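Local atomic coordinates of lipoprotein (Streptococcus pneumoniae, PDB entry 3CX3), a protein that binds zinc and, as a lipoprotein related to the solute-binding components of ABC transporters, probably takes part in zinc uptake by the pneumococcus. Residues 24-29 and 265-270; 37-42 and 50-55; 90-95 and 136-141; 199-204 and 208-213. One frame throughout, in Å; residues are numbered along the deposited sequence.

Interaction 1: 24-29 and 265-270; sequences VKEVSG and DKTYLE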
loop_
_atom_site.group_PDB
_atom_site.type_symbol
_atom_site.label_atom_id
_atom_site.label_comp_id
_atom_site.label_asym_id
_atom_site.label_seq_id
_atom_site.Cartn_x
_atom_site.Cartn_y
_atom_site.Cartn_z
ATOM N N VAL A 24 5.597 8.102 7.116
ATOM C CA VAL A 24 5.620 9.195 8.092
ATOM C C VAL A 24 6.952 9.163 8.833
ATOM O O VAL A 24 7.591 10.203 9.034
ATOM C CB VAL A 24 4.461 9.134 9.101
ATOM C CG1 VAL A 24 4.411 10.415 9.896
ATOM C CG2 VAL A 24 3.151 8.941 8.397
ATOM N N LYS A 25 7.368 7.955 9.207
ATOM C CA LYS A 25 8.654 7.702 9.841
ATOM C C LYS A 25 9.849 8.129 8.988
ATOM O O LYS A 25 10.847 8.633 9.503
ATOM C CB LYS A 25 8.773 6.222 10.222
ATOM C CG LYS A 25 8.390 5.915 11.661
ATOM C CD LYS A 25 8.975 4.588 12.131
ATOM C CE LYS A 25 9.199 4.581 13.648
ATOM N NZ LYS A 25 10.462 5.272 14.065
ATOM N N GLU A 26 9.753 7.925 7.682
ATOM C CA GLU A 26 10.800 8.389 6.774
ATOM C C GLU A 26 10.797 9.906 6.639
ATOM O O GLU A 26 11.860 10.507 6.475
ATOM C CB GLU A 26 10.703 7.706 5.411
ATOM C CG GLU A 26 11.875 6.784 5.141
ATOM C CD GLU A 26 11.468 5.394 4.690
ATOM O OE1 GLU A 26 11.705 5.061 3.513
ATOM O OE2 GLU A 26 10.932 4.625 5.519
ATOM N N VAL A 27 9.618 10.520 6.732
ATOM C CA VAL A 27 9.518 11.968 6.621
ATOM C C VAL A 27 9.980 12.664 7.899
ATOM O O VAL A 27 10.505 13.775 7.846
ATOM C CB VAL A 27 8.097 12.434 6.190
ATOM C CG1 VAL A 27 7.922 13.939 6.372
ATOM C CG2 VAL A 27 7.827 12.049 4.720
ATOM N N SER A 28 9.794 11.996 9.037
ATOM C CA SER A 28 10.113 12.571 10.345
ATOM C C SER A 28 11.573 12.345 10.786
ATOM O O SER A 28 12.114 13.116 11.594
ATOM C CB SER A 28 9.144 12.038 11.405
ATOM O OG SER A 28 7.880 12.676 11.302
ATOM N N GLY A 29 12.198 11.299 10.247
ATOM C CA GLY A 29 13.556 10.921 10.621
ATOM C C GLY A 29 13.620 10.404 12.049
ATOM O O GLY A 29 13.351 9.223 12.302
ATOM N N ASP A 265 14.424 -5.124 8.711
ATOM C CA ASP A 265 14.940 -3.775 8.926
ATOM C C ASP A 265 14.486 -2.845 7.805
ATOM O O ASP A 265 14.097 -1.699 8.056
ATOM C CB ASP A 265 16.471 -3.778 9.011
ATOM C CG ASP A 265 16.994 -4.521 10.237
ATOM O OD1 ASP A 265 17.056 -5.776 10.199
ATOM O OD2 ASP A 265 17.353 -3.842 11.234
ATOM N N LYS A 266 14.509 -3.382 6.584
ATOM C CA LYS A 266 14.379 -2.644 5.319
ATOM C C LYS A 266 13.505 -1.388 5.343
ATOM O O LYS A 266 12.518 -1.310 6.072
ATOM C CB LYS A 266 13.912 -3.584 4.197
ATOM C CG LYS A 266 14.604 -4.951 4.174
ATOM C CD LYS A 266 13.890 -5.910 3.236
ATOM C CE LYS A 266 14.708 -6.220 1.984
ATOM N NZ LYS A 266 15.211 -5.009 1.280
ATOM N N THR A 267 13.896 -0.419 4.516
ATOM C CA THR A 267 13.207 0.856 4.334
ATOM C C THR A 267 11.848 0.560 3.680
ATOM O O THR A 267 11.509 -0.604 3.505
ATOM C CB THR A 267 14.111 1.798 3.463
ATOM O OG1 THR A 267 14.207 3.096 4.058
ATOM C CG2 THR A 267 13.601 1.949 2.068
ATOM N N TYR A 268 11.052 1.573 3.337
ATOM C CA TYR A 268 9.835 1.295 2.558
ATOM C C TYR A 268 10.212 0.949 1.124
ATOM O O TYR A 268 9.856 -0.121 0.620
ATOM C CB TYR A 268 8.840 2.457 2.570
ATOM C CG TYR A 268 7.656 2.190 1.673
ATOM C CD1 TYR A 268 6.653 1.317 2.065
ATOM C CD2 TYR A 268 7.554 2.785 0.425
ATOM C CE1 TYR A 268 5.580 1.043 1.242
ATOM C CE2 TYR A 268 6.466 2.519 -0.406
ATOM C CZ TYR A 268 5.487 1.647 0.017
ATOM O OH TYR A 268 4.422 1.361 -0.789
ATOM N N LEU A 269 10.947 1.858 0.486
ATOM C CA LEU A 269 11.383 1.694 -0.889
ATOM C C LEU A 269 12.231 0.441 -1.111
ATOM O O LEU A 269 12.160 -0.186 -2.176
ATOM C CB LEU A 269 12.103 2.945 -1.368
ATOM C CG LEU A 269 11.131 4.076 -1.716
ATOM C CD1 LEU A 269 11.879 5.337 -2.113
ATOM C CD2 LEU A 269 10.148 3.654 -2.818
ATOM N N GLU A 270 13.006 0.071 -0.098
ATOM C CA GLU A 270 13.749 -1.179 -0.089
ATOM C C GLU A 270 12.834 -2.410 -0.179
ATOM O O GLU A 270 13.171 -3.364 -0.886
ATOM C CB GLU A 270 14.667 -1.240 1.133
ATOM C CG GLU A 270 15.849 -0.287 1.009
ATOM C CD GLU A 270 16.786 -0.283 2.197
ATOM O OE1 GLU A 270 17.840 0.374 2.078
ATOM O OE2 GLU A 270 16.488 -0.916 3.240
#
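The carboxylate of Glu26 is the flat group through which this contact is made. Over one of its faces hangs the Thr267 side chain, with Thr267 OG1 3.2 Å from Glu26 OE1 in a weak hydrogen bond; the hydroxyl lies well above the carboxylate plane, and Thr267 CG2 sits on the same side. Toward the other face comes Tyr268 CB, 4.0 Å from Glu26 OE1. In front of the two oxygens is Tyr268 N, 3.6 Å from Glu26 OE1, close but not hydrogen-bonded. A bend at chi2 (129°) turns the Glu26 carboxylate toward the first turn of helix 268-281, where its negative charge would probably be favourably placed against the N-terminal end of the helix. That end is also held from within, as Thr267 N gives a nearly straight bond (170°) to Glu270 OE2, 2.9 Å away, meeting it from above the carboxylate plane. The Tyr268 ring turns away from Glu26 and packs on Pro19 and Ala22, while its hydroxyl is hydrogen-bonded to Trp122 O. The contact thus joins the last turns of helix 18-28 to the start of the C-terminal helix 268-281, with Phe157 of helix 147-173 against Glu26 and Ala128 of helix 125-142 against Tyr268.

Interaction 2: 37-42 and 50-55; sequences IQSSSG and ANDIAA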
loop_
_atom_site.group_PDB
_atom_site.type_symbol
_atom_site.label_atom_id
_atom_site.label_comp_id
_atom_site.label_asym_id
_atom_site.label_seq_id
_atom_site.Cartn_x
_atom_site.Cartn_y
_atom_site.Cartn_z
ATOM N N ILE A 37 -1.468 1.873 14.245
ATOM C CA ILE A 37 -2.705 1.384 14.907
ATOM C C ILE A 37 -2.614 -0.100 15.255
ATOM O O ILE A 37 -3.369 -0.597 16.113
ATOM C CB ILE A 37 -4.022 1.706 14.133
ATOM C CG1 ILE A 37 -4.469 3.131 14.412
ATOM C CG2 ILE A 37 -5.160 0.826 14.582
ATOM C CD1 ILE A 37 -5.714 3.547 13.647
ATOM N N GLN A 38 -1.688 -0.793 14.589
ATOM C CA GLN A 38 -1.156 -2.071 15.072
ATOM C C GLN A 38 -2.080 -2.795 16.060
ATOM O O GLN A 38 -1.670 -3.194 17.163
ATOM C CB GLN A 38 0.261 -1.891 15.675
ATOM C CG GLN A 38 0.366 -0.878 16.845
ATOM C CD GLN A 38 1.741 -0.833 17.509
ATOM O OE1 GLN A 38 2.623 -0.067 17.099
ATOM N NE2 GLN A 38 1.923 -1.653 18.548
ATOM N N SER A 39 -3.342 -2.930 15.671
ATOM C CA SER A 39 -4.225 -3.878 16.331
ATOM C C SER A 39 -3.949 -5.198 15.597
ATOM O O SER A 39 -3.842 -6.262 16.231
ATOM C CB SER A 39 -5.695 -3.434 16.220
ATOM O OG SER A 39 -6.525 -4.067 17.185
ATOM N N SER A 40 -3.786 -5.081 14.270
ATOM C CA SER A 40 -3.514 -6.189 13.330
ATOM C C SER A 40 -4.790 -6.895 12.870
ATOM O O SER A 40 -5.728 -7.071 13.655
ATOM C CB SER A 40 -2.489 -7.193 13.885
ATOM O OG SER A 40 -1.938 -7.993 12.853
ATOM N N SER A 41 -4.809 -7.272 11.586
ATOM C CA SER A 41 -5.933 -7.984 10.940
ATOM C C SER A 41 -5.867 -7.893 9.400
ATOM O O SER A 41 -5.705 -8.928 8.724
ATOM C CB SER A 41 -7.310 -7.534 11.473
ATOM O OG SER A 41 -8.372 -7.979 10.638
ATOM N N GLY A 42 -5.989 -6.678 8.853
ATOM C CA GLY A 42 -6.010 -6.490 7.390
ATOM C C GLY A 42 -6.774 -5.261 6.935
ATOM O O GLY A 42 -8.004 -5.213 7.045
ATOM N N ALA A 50 -12.886 0.326 20.149
ATOM C CA ALA A 50 -13.070 1.523 20.987
ATOM C C ALA A 50 -11.732 2.052 21.507
ATOM O O ALA A 50 -11.579 3.246 21.778
ATOM C CB ALA A 50 -13.995 1.213 22.142
ATOM N N ASN A 51 -10.772 1.139 21.630
ATOM C CA ASN A 51 -9.442 1.407 22.175
ATOM C C ASN A 51 -8.593 2.219 21.203
ATOM O O ASN A 51 -7.971 3.208 21.591
ATOM C CB ASN A 51 -8.749 0.069 22.435
ATOM C CG ASN A 51 -8.159 -0.033 23.811
ATOM O OD1 ASN A 51 -8.872 0.047 24.821
ATOM N ND2 ASN A 51 -6.848 -0.244 23.869
ATOM N N ASP A 52 -8.588 1.778 19.942
ATOM C CA ASP A 52 -7.850 2.409 18.854
ATOM C C ASP A 52 -8.417 3.784 18.571
ATOM O O ASP A 52 -7.673 4.743 18.339
ATOM C CB ASP A 52 -7.947 1.548 17.587
ATOM C CG ASP A 52 -7.248 0.200 17.729
ATOM O OD1 ASP A 52 -7.901 -0.832 17.454
ATOM O OD2 ASP A 52 -6.047 0.170 18.104
ATOM N N ILE A 53 -9.744 3.862 18.579
ATOM C CA ILE A 53 -10.453 5.125 18.462
ATOM C C ILE A 53 -9.980 6.096 19.540
ATOM O O ILE A 53 -9.643 7.233 19.236
ATOM C CB ILE A 53 -11.990 4.926 18.577
ATOM C CG1 ILE A 53 -12.525 4.019 17.459
ATOM C CG2 ILE A 53 -12.719 6.274 18.592
ATOM C CD1 ILE A 53 -12.538 4.656 16.067
ATOM N N ALA A 54 -9.960 5.644 20.789
ATOM C CA ALA A 54 -9.540 6.488 21.901
ATOM C C ALA A 54 -8.045 6.822 21.816
ATOM O O ALA A 54 -7.640 7.937 22.154
ATOM C CB ALA A 54 -9.882 5.842 23.227
ATOM N N ALA A 55 -7.244 5.857 21.356
ATOM C CA ALA A 55 -5.827 6.063 21.086
ATOM C C ALA A 55 -5.583 7.093 19.977
ATOM O O ALA A 55 -4.580 7.805 20.024
ATOM C CB ALA A 55 -5.155 4.746 20.742
#
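Asp52, in the first turn of helix 50-58, turns its carboxylate toward Ile37 and Ser39 of the loop that leaves strand 33-36. This is a strand-loop-helix connection of a parallel alpha/beta sheet, with 33-36 as an outermost strand. In the first shell, Ile37 CG2 sits squarely over one face of the carboxylate, 3.8 Å from Asp52 CG and 3.7 Å from Asp52 OD2, a methyl against a flat polar group. Ser39 OG lies close to the plane of the carboxylate, 3.5 Å from Asp52 OD1, near but not counted as bonded; Ser39 CB stands beside it, 3.6 Å from the same Asp52 OD1. OD1 has its hydrogen-bond partner in a residue adjoining the segments.

Because Ile37 holds CG2 anti to its own backbone N (CG1 at chi1 -81°), this branch is the one that lies on the carboxylate face, and Asp52, with CG anti to its carbonyl carbon (chi1 -66°), reaches out from the helix to meet it. Further out, the backbone of Ile37 is hydrogen-bonded to Thr15 of the neighbouring strand 12-15, which fixes the start of the loop. Phe46, in the same loop as the zinc ligand His44, touches Ile37, Ser39 and Ser41. At the helix start, Ser49 OG is hydrogen-bonded to Asp52 N and more weakly to Asn51 N.

Interaction 3: 90-95 and 136-141; sequences ASEGMT and ADKLSE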
loop_
_atom_site.group_PDB
_atom_site.type_symbol
_atom_site.label_atom_id
_atom_site.label_comp_id
_atom_site.label_asym_id
_atom_site.label_seq_id
_atom_site.Cartn_x
_atom_site.Cartn_y
_atom_site.Cartn_z
ATOM N N ALA A 90 -3.382 11.174 3.602
ATOM C CA ALA A 90 -2.064 11.314 2.994
ATOM C C ALA A 90 -2.102 11.305 1.490
ATOM O O ALA A 90 -1.172 11.788 0.846
ATOM C CB ALA A 90 -1.109 10.248 3.523
ATOM N N SER A 91 -3.182 10.769 0.918
ATOM C CA SER A 91 -3.344 10.759 -0.526
ATOM C C SER A 91 -4.296 11.834 -0.986
ATOM O O SER A 91 -4.757 11.805 -2.128
ATOM C CB SER A 91 -3.849 9.398 -1.014
ATOM O OG SER A 91 -5.161 9.122 -0.536
ATOM N N GLU A 92 -4.610 12.779 -0.107
ATOM C CA GLU A 92 -5.647 13.747 -0.416
ATOM C C GLU A 92 -5.270 14.576 -1.636
ATOM O O GLU A 92 -4.172 15.115 -1.724
ATOM C CB GLU A 92 -5.905 14.632 0.778
ATOM C CG GLU A 92 -7.191 15.431 0.688
ATOM C CD GLU A 92 -7.190 16.559 1.685
ATOM O OE1 GLU A 92 -8.281 17.051 2.036
ATOM O OE2 GLU A 92 -6.084 16.940 2.124
ATOM N N GLY A 93 -6.195 14.650 -2.590
ATOM C CA GLY A 93 -5.938 15.291 -3.870
ATOM C C GLY A 93 -5.496 14.317 -4.947
ATOM O O GLY A 93 -5.822 14.515 -6.118
HETATM N N MSE A 94 -4.744 13.282 -4.570
HETATM C CA MSE A 94 -4.249 12.277 -5.542
HETATM C C MSE A 94 -5.362 11.573 -6.282
HETATM O O MSE A 94 -6.275 11.030 -5.674
HETATM C CB MSE A 94 -3.391 11.221 -4.863
HETATM C CG MSE A 94 -2.060 11.740 -4.378
HETATM SE SE MSE A 94 -1.087 10.255 -3.657
HETATM C CE MSE A 94 -1.069 9.047 -5.179
ATOM N N THR A 95 -5.263 11.571 -7.600
ATOM C CA THR A 95 -6.342 11.099 -8.449
ATOM C C THR A 95 -6.233 9.582 -8.575
ATOM O O THR A 95 -5.223 9.080 -9.062
ATOM C CB THR A 95 -6.340 11.840 -9.844
ATOM O OG1 THR A 95 -6.078 10.930 -10.911
ATOM C CG2 THR A 95 -5.288 12.949 -9.882
ATOM N N ALA A 136 4.658 15.397 4.152
ATOM C CA ALA A 136 5.549 16.454 4.612
ATOM C C ALA A 136 4.816 17.785 4.666
ATOM O O ALA A 136 4.841 18.439 5.686
ATOM C CB ALA A 136 6.797 16.537 3.729
ATOM N N ASP A 137 4.133 18.157 3.581
ATOM C CA ASP A 137 3.339 19.396 3.547
ATOM C C ASP A 137 2.407 19.544 4.749
ATOM O O ASP A 137 2.492 20.526 5.514
ATOM C CB ASP A 137 2.529 19.488 2.253
ATOM C CG ASP A 137 3.406 19.727 1.025
ATOM O OD1 ASP A 137 2.855 19.946 -0.074
ATOM O OD2 ASP A 137 4.648 19.707 1.156
ATOM N N LYS A 138 1.531 18.561 4.923
ATOM C CA LYS A 138 0.550 18.597 6.007
ATOM C C LYS A 138 1.252 18.567 7.348
ATOM O O LYS A 138 0.902 19.325 8.249
ATOM C CB LYS A 138 -0.448 17.433 5.896
ATOM C CG LYS A 138 -1.354 17.486 4.675
ATOM C CD LYS A 138 -2.175 16.197 4.577
ATOM C CE LYS A 138 -3.564 16.402 3.988
ATOM N NZ LYS A 138 -3.588 17.116 2.667
ATOM N N LEU A 139 2.255 17.702 7.471
ATOM C CA LEU A 139 3.105 17.695 8.665
ATOM C C LEU A 139 3.762 19.055 8.894
ATOM O O LEU A 139 3.821 19.538 10.036
ATOM C CB LEU A 139 4.156 16.587 8.622
ATOM C CG LEU A 139 3.924 15.382 9.551
ATOM C CD1 LEU A 139 2.459 14.932 9.553
ATOM C CD2 LEU A 139 4.863 14.186 9.248
ATOM N N SER A 140 4.236 19.693 7.828
ATOM C CA SER A 140 4.975 20.942 8.030
ATOM C C SER A 140 4.079 22.181 8.203
ATOM O O SER A 140 4.556 23.230 8.647
ATOM C CB SER A 140 6.117 21.126 7.021
ATOM O OG SER A 140 5.665 21.294 5.709
ATOM N N GLU A 141 2.785 22.063 7.895
ATOM C CA GLU A 141 1.851 23.113 8.330
ATOM C C GLU A 141 1.425 22.913 9.796
ATOM O O GLU A 141 1.265 23.873 10.539
ATOM C CB GLU A 141 0.658 23.262 7.370
ATOM C CG GLU A 141 -0.742 23.544 8.009
ATOM C CD GLU A 141 -0.811 24.777 8.927
ATOM O OE1 GLU A 141 -0.210 25.835 8.624
ATOM O OE2 GLU A 141 -1.476 24.677 9.977
#
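Lys138 NZ donates to Glu92 OE2 at 2.6 Å, a salt bridge that makes up almost the whole of this contact. The ammonium meets the oxygen nearly head-on, in line with its C-O bond, and Lys138 CE follows it to 3.2 Å from the same Glu92 OE2. The two chains cross at about a right angle: Glu92 runs out extended with CG anti to its backbone N (chi1 -165°), whereas Lys138 bends at its last two torsions to bring NZ round. Glu92 stands at the second position of a type II beta turn from Ser91 to Met94, closed by Met94 N bonding to Ser91 O at 2.9 Å, and the positive phi of Gly93 completes the turn. Ser91 OG is satisfied by His65 O, beside the end of strand 86-89. On helix 125-142, Ser140 OG has the carbonyls of Ala136 and Asp137 in reach, and weak bonds from Gln151 NE2 run to Ser140 OG and to Asp137 OD2. Chemically, then, this surface pair is the one polar link between the two segments; it supplements the packing of Ala90 and Met94 on the same helix, and its strength would probably depend on the surrounding solvent and ions.

Interaction 4: 199-204 and 208-213; sequences LGIAGI and QEPSPR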
loop_
_atom_site.group_PDB
_atom_site.type_symbol
_atom_site.label_atom_id
_atom_site.label_comp_id
_atom_site.label_asym_id
_atom_site.label_seq_id
_atom_site.Cartn_x
_atom_site.Cartn_y
_atom_site.Cartn_z
ATOM N N LEU A 199 -3.729 -9.482 -13.155
ATOM C CA LEU A 199 -5.022 -10.019 -12.760
ATOM C C LEU A 199 -4.950 -10.434 -11.294
ATOM O O LEU A 199 -4.013 -11.152 -10.859
ATOM C CB LEU A 199 -5.452 -11.184 -13.660
ATOM C CG LEU A 199 -6.828 -11.803 -13.400
ATOM C CD1 LEU A 199 -7.978 -10.873 -13.820
ATOM C CD2 LEU A 199 -6.950 -13.130 -14.126
ATOM N N GLY A 200 -5.919 -9.951 -10.521
ATOM C CA GLY A 200 -6.038 -10.384 -9.138
ATOM C C GLY A 200 -7.042 -11.508 -9.024
ATOM O O GLY A 200 -8.074 -11.497 -9.714
ATOM N N ILE A 201 -6.752 -12.483 -8.164
ATOM C CA ILE A 201 -7.739 -13.522 -7.880
ATOM C C ILE A 201 -8.980 -12.883 -7.221
ATOM O O ILE A 201 -10.130 -13.107 -7.654
ATOM C CB ILE A 201 -7.120 -14.690 -7.093
ATOM C CG1 ILE A 201 -6.201 -15.480 -8.016
ATOM C CG2 ILE A 201 -8.206 -15.670 -6.554
ATOM C CD1 ILE A 201 -5.083 -16.198 -7.302
ATOM N N ALA A 202 -8.734 -12.034 -6.219
ATOM C CA ALA A 202 -9.807 -11.232 -5.591
ATOM C C ALA A 202 -9.851 -9.797 -6.153
ATOM O O ALA A 202 -8.921 -9.381 -6.856
ATOM C CB ALA A 202 -9.646 -11.220 -4.093
ATOM N N GLY A 203 -10.921 -9.053 -5.859
ATOM C CA GLY A 203 -11.032 -7.653 -6.276
ATOM C C GLY A 203 -10.121 -6.730 -5.487
ATOM O O GLY A 203 -9.133 -7.171 -4.894
ATOM N N ILE A 204 -10.424 -5.441 -5.440
ATOM C CA ILE A 204 -9.470 -4.554 -4.737
ATOM C C ILE A 204 -9.240 -4.943 -3.267
ATOM O O ILE A 204 -8.169 -4.703 -2.727
ATOM C CB ILE A 204 -9.716 -3.012 -4.927
ATOM C CG1 ILE A 204 -10.329 -2.363 -3.681
ATOM C CG2 ILE A 204 -10.460 -2.718 -6.236
ATOM C CD1 ILE A 204 -11.814 -2.008 -3.787
ATOM N N GLN A 208 -13.295 -9.799 -1.548
ATOM C CA GLN A 208 -14.033 -9.992 -2.793
ATOM C C GLN A 208 -13.451 -11.191 -3.547
ATOM O O GLN A 208 -12.734 -11.032 -4.536
ATOM C CB GLN A 208 -14.055 -8.735 -3.671
ATOM C CG GLN A 208 -14.785 -7.543 -3.097
ATOM C CD GLN A 208 -13.970 -6.291 -3.267
ATOM O OE1 GLN A 208 -12.925 -6.153 -2.649
ATOM N NE2 GLN A 208 -14.426 -5.373 -4.111
ATOM N N GLU A 209 -13.793 -12.382 -3.055
ATOM C CA GLU A 209 -13.368 -13.667 -3.614
ATOM C C GLU A 209 -14.201 -14.030 -4.846
ATOM O O GLU A 209 -15.373 -13.672 -4.892
ATOM C CB GLU A 209 -13.512 -14.767 -2.543
ATOM C CG GLU A 209 -12.651 -14.589 -1.273
ATOM C CD GLU A 209 -11.208 -15.058 -1.459
ATOM O OE1 GLU A 209 -10.720 -15.072 -2.617
ATOM O OE2 GLU A 209 -10.557 -15.413 -0.441
ATOM N N PRO A 210 -13.601 -14.750 -5.827
ATOM C CA PRO A 210 -14.097 -15.112 -7.185
ATOM C C PRO A 210 -15.591 -15.479 -7.413
ATOM O O PRO A 210 -16.395 -14.554 -7.499
ATOM C CB PRO A 210 -13.157 -16.226 -7.601
ATOM C CG PRO A 210 -11.892 -15.821 -7.013
ATOM C CD PRO A 210 -12.237 -15.279 -5.637
ATOM N N SER A 211 -15.964 -16.750 -7.600
ATOM C CA SER A 211 -17.406 -17.086 -7.740
ATOM C C SER A 211 -17.945 -18.526 -7.539
ATOM O O SER A 211 -18.767 -18.717 -6.648
ATOM C CB SER A 211 -18.072 -16.422 -8.956
ATOM O OG SER A 211 -17.526 -16.893 -10.164
ATOM N N PRO A 212 -17.484 -19.559 -8.297
ATOM C CA PRO A 212 -16.358 -19.921 -9.174
ATOM C C PRO A 212 -16.505 -19.899 -10.706
ATOM O O PRO A 212 -15.718 -20.560 -11.387
ATOM C CB PRO A 212 -16.113 -21.374 -8.770
ATOM C CG PRO A 212 -17.511 -21.894 -8.495
ATOM C CD PRO A 212 -18.387 -20.716 -8.139
ATOM N N ARG A 213 -17.472 -19.176 -11.255
ATOM C CA ARG A 213 -17.410 -18.832 -12.677
ATOM C C ARG A 213 -16.178 -17.948 -12.944
ATOM O O ARG A 213 -15.498 -18.114 -13.957
ATOM C CB ARG A 213 -18.692 -18.125 -13.132
ATOM C CG ARG A 213 -18.670 -17.627 -14.584
ATOM C CD ARG A 213 -19.915 -16.810 -14.929
ATOM N NE ARG A 213 -21.123 -17.635 -14.873
ATOM C CZ ARG A 213 -22.303 -17.305 -15.400
ATOM N NH1 ARG A 213 -22.456 -16.151 -16.047
ATOM N NH2 ARG A 213 -23.337 -18.143 -15.284
#
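One backbone hydrogen bond joins the two segments: Gly203 N donates to Gln208 O at 3.0 Å, the donor in the carbonyl plane and on a lone pair, with an N-H...O angle of 154°. The bond closes the turn that follows strand 198-200 on the way to helix 213-224. Close carbon-oxygen contacts gather round the same acceptor, for Ala202 CA and CB are each 3.1 Å from Gln208 O. A second carbonyl is covered by the proline ring, with Pro210 CG 3.3 Å from Ile201 O.

The apolar part is the meeting of Ile201 CG2 with Pro210 CG at 3.7 Å. Ile201 carries CG2 anti to its backbone N, which puts this methyl toward the ring, while the rest of the side chain leads off to Val240, Ala241 and Leu244 of helix 239-245. Pro210 in turn touches Leu215 of helix 213-224.

Of the polar side chains, Gln208 bends at chi2 (134°) and lays its amide beside Ile204; its OE1 is hydrogen-bonded to Ser205 N, within the turn. Ala202 O accepts from Thr185 OG1, and the Ala202 side chain touches the zinc ligand His184. The chemistry implies a loop closed by one main-chain bond, with a side-chain amide bond and an Ile-Pro contact beside it, consistent with a second-shell position beside the metal site.

In the fold
The zinc ion, bound by His44, His120, His184 and Glu259, lies between two lobes, each built on a four-stranded parallel sheet. Interactions 2 and 3 belong to the side of the N-terminal sheet, interaction 4 to the other; interaction 1 brings the C-terminal helix 268-281 against helix 18-28 of the N-terminal part. Interactions 1 and 3 touch directly: Val24 CG1 meets Leu139 CD2 at 3.9 Å, where helices 18-28 and 125-142 pack on each other. Interaction 4 is about 32 Å, centre to centre, from each of them. Interaction 2 touches none of the others, its nearest atoms about 9 Å from interaction 1 and about 10 Å from interaction 4. The Ile204 side chain comes within about 6 Å of the zinc, that of Tyr268 within about 11 Å.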